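Local coordinates for response regulator receiver protein (Dyadobacter fermentans, PDB 4XLT) that probably serves as a two-component signalling receiver, switched by phosphorylation of a conserved aspartate by a partner histidine kinase, at residues A[13-18]-A[113-118]. Residues are numbered along the deposited sequence; the frame is centred on the assembly and turned at random.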
loop_
_atom_site.group_PDB
_atom_site.type_symbol
_atom_site.label_atom_id
_atom_site.label_comp_id
_atom_site.label_asym_id
_atom_site.label_seq_id
_atom_site.Cartn_x
_atom_site.Cartn_y
_atom_site.Cartn_z
ATOM N N VAL A 13 13.826 17.690 -23.161
ATOM C CA VAL A 13 15.226 17.572 -22.783
ATOM C C VAL A 13 15.711 18.839 -22.086
ATOM O O VAL A 13 16.471 18.772 -21.120
ATOM C CB VAL A 13 16.107 17.276 -24.010
ATOM C CG1 VAL A 13 17.551 17.068 -23.593
ATOM C CG2 VAL A 13 15.587 16.048 -24.741
ATOM N N PHE A 14 15.261 19.991 -22.572
ATOM C CA PHE A 14 15.577 21.263 -21.931
ATOM C C PHE A 14 15.056 21.305 -20.494
ATOM O O PHE A 14 15.808 21.605 -19.567
ATOM C CB PHE A 14 15.001 22.430 -22.736
ATOM C CG PHE A 14 15.139 23.762 -22.056
ATOM C CD1 PHE A 14 16.377 24.380 -21.956
ATOM C CD2 PHE A 14 14.031 24.399 -21.520
ATOM C CE1 PHE A 14 16.507 25.608 -21.327
ATOM C CE2 PHE A 14 14.154 25.627 -20.892
ATOM C CZ PHE A 14 15.393 26.232 -20.796
ATOM N N ASP A 15 13.774 20.994 -20.313
ATOM C CA ASP A 15 13.177 20.996 -18.979
ATOM C C ASP A 15 13.843 19.966 -18.072
ATOM O O ASP A 15 14.040 20.218 -16.885
ATOM C CB ASP A 15 11.670 20.728 -19.048
ATOM C CG ASP A 15 10.902 21.865 -19.696
ATOM O OD1 ASP A 15 11.453 22.983 -19.788
ATOM O OD2 ASP A 15 9.743 21.643 -20.106
ATOM N N LEU A 16 14.192 18.814 -18.638
ATOM C CA LEU A 16 14.810 17.734 -17.877
ATOM C C LEU A 16 16.121 18.168 -17.223
ATOM O O LEU A 16 16.281 18.060 -16.007
ATOM C CB LEU A 16 15.057 16.525 -18.783
ATOM C CG LEU A 16 15.411 15.209 -18.094
ATOM C CD1 LEU A 16 14.283 14.766 -17.176
ATOM C CD2 LEU A 16 15.708 14.134 -19.122
ATOM N N PHE A 17 17.050 18.664 -18.034
ATOM C CA PHE A 17 18.358 19.078 -17.538
ATOM C C PHE A 17 18.280 20.334 -16.675
ATOM O O PHE A 17 19.016 20.466 -15.698
ATOM C CB PHE A 17 19.321 19.304 -18.703
ATOM C CG PHE A 17 19.848 18.032 -19.301
ATOM C CD1 PHE A 17 20.990 17.437 -18.791
ATOM C CD2 PHE A 17 19.198 17.427 -20.364
ATOM C CE1 PHE A 17 21.479 16.262 -19.334
ATOM C CE2 PHE A 17 19.682 16.252 -20.911
ATOM C CZ PHE A 17 20.823 15.670 -20.396
ATOM N N THR A 18 17.386 21.251 -17.038
ATOM C CA THR A 18 17.194 22.475 -16.267
ATOM C C THR A 18 16.724 22.162 -14.851
ATOM O O THR A 18 17.258 22.696 -13.878
ATOM C CB THR A 18 16.176 23.415 -16.937
ATOM O OG1 THR A 18 16.667 23.815 -18.223
ATOM C CG2 THR A 18 15.948 24.652 -16.083
ATOM N N LEU A 113 2.245 19.809 -9.305
ATOM C CA LEU A 113 3.082 20.989 -9.110
ATOM C C LEU A 113 3.253 21.763 -10.414
ATOM O O LEU A 113 3.357 21.168 -11.485
ATOM C CB LEU A 113 4.444 20.582 -8.553
ATOM C CG LEU A 113 4.360 19.692 -7.313
ATOM C CD1 LEU A 113 5.736 19.198 -6.888
ATOM C CD2 LEU A 113 3.672 20.437 -6.179
ATOM N N PRO A 114 3.277 23.099 -10.328
ATOM C CA PRO A 114 3.429 23.929 -11.527
ATOM C C PRO A 114 4.881 24.043 -11.995
ATOM O O PRO A 114 5.803 23.883 -11.193
ATOM C CB PRO A 114 2.896 25.288 -11.073
ATOM C CG PRO A 114 3.213 25.329 -9.615
ATOM C CD PRO A 114 3.081 23.912 -9.113
ATOM N N LYS A 115 5.068 24.306 -13.285
ATOM C CA LYS A 115 6.385 24.619 -13.834
ATOM C C LYS A 115 6.558 26.130 -13.958
ATOM O O LYS A 115 5.629 26.829 -14.360
ATOM C CB LYS A 115 6.584 23.963 -15.200
ATOM C CG LYS A 115 6.929 22.486 -15.162
ATOM C CD LYS A 115 7.273 22.000 -16.560
ATOM C CE LYS A 115 7.741 20.557 -16.566
ATOM N NZ LYS A 115 8.162 20.148 -17.936
ATOM N N PRO A 116 7.752 26.642 -13.615
ATOM C CA PRO A 116 8.899 25.873 -13.121
ATOM C C PRO A 116 8.739 25.471 -11.659
ATOM O O PRO A 116 7.918 26.049 -10.948
ATOM C CB PRO A 116 10.065 26.846 -13.294
ATOM C CG PRO A 116 9.439 28.187 -13.116
ATOM C CD PRO A 116 8.062 28.080 -13.724
ATOM N N LEU A 117 9.516 24.489 -11.225
ATOM C CA LEU A 117 9.410 23.966 -9.869
ATOM C C LEU A 117 9.829 24.988 -8.814
ATOM O O LEU A 117 10.910 25.573 -8.899
ATOM C CB LEU A 117 10.260 22.706 -9.732
ATOM C CG LEU A 117 10.024 21.857 -8.489
ATOM C CD1 LEU A 117 8.594 21.351 -8.477
ATOM C CD2 LEU A 117 11.007 20.703 -8.456
ATOM N N GLU A 118 8.967 25.204 -7.825
ATOM C CA GLU A 118 9.309 26.067 -6.698
ATOM C C GLU A 118 9.977 25.249 -5.600
ATOM O O GLU A 118 9.311 24.520 -4.864
ATOM C CB GLU A 118 8.072 26.781 -6.146
ATOM C CG GLU A 118 7.551 27.921 -7.012
ATOM C CD GLU A 118 6.657 27.444 -8.139
ATOM O OE1 GLU A 118 6.189 26.285 -8.082
ATOM O OE2 GLU A 118 6.419 28.229 -9.083
#
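Lys115 and Asp15 make this contact by themselves, joined by a salt bridge from NZ of the lysine to OD2 of the aspartate at 3.1 Å. Before that lysine, Leu113, next to last in the edge strand 109-114, is a leucine suited to the hydrophobic layer it shares with Leu121, Leu122 and Leu125, and Pro114 closes the strand. Lys115 needs its full length: beyond CG the chain is extended (chi2 -173°), which carries the ammonium to a helix whose nearest backbone approach, CA of Asp15 to CA of Pro116, is 8.7 Å. The two side chains cross at about a right angle, and NZ meets OD2 from above the carboxylate, 44° out of its plane. NZ also forms salt bridges with Asp10 and Asp60, the predicted phosphorylation site, so three carboxylates share one ammonium; an alanine at Asp15 would probably strip the lysine of its tie to the helix while leaving those two acids to hold it. The Lys115-Pro116 peptide is cis, the Lys-Pro pair characteristic of CheY-like receivers, where the equivalent lysine contacts the phosphoryl group, a role Lys115 probably shares. Leu117 then turns its hydrophobic chain onto Gln19 and Leu23, and Glu118 takes the N-cap position of helix 119-129. The bridge thus spans the acidic pocket at the C-terminal edge of the parallel sheet, linking the first turn of helix 13-25 to the loop between strand 109-114 and helix 119-129.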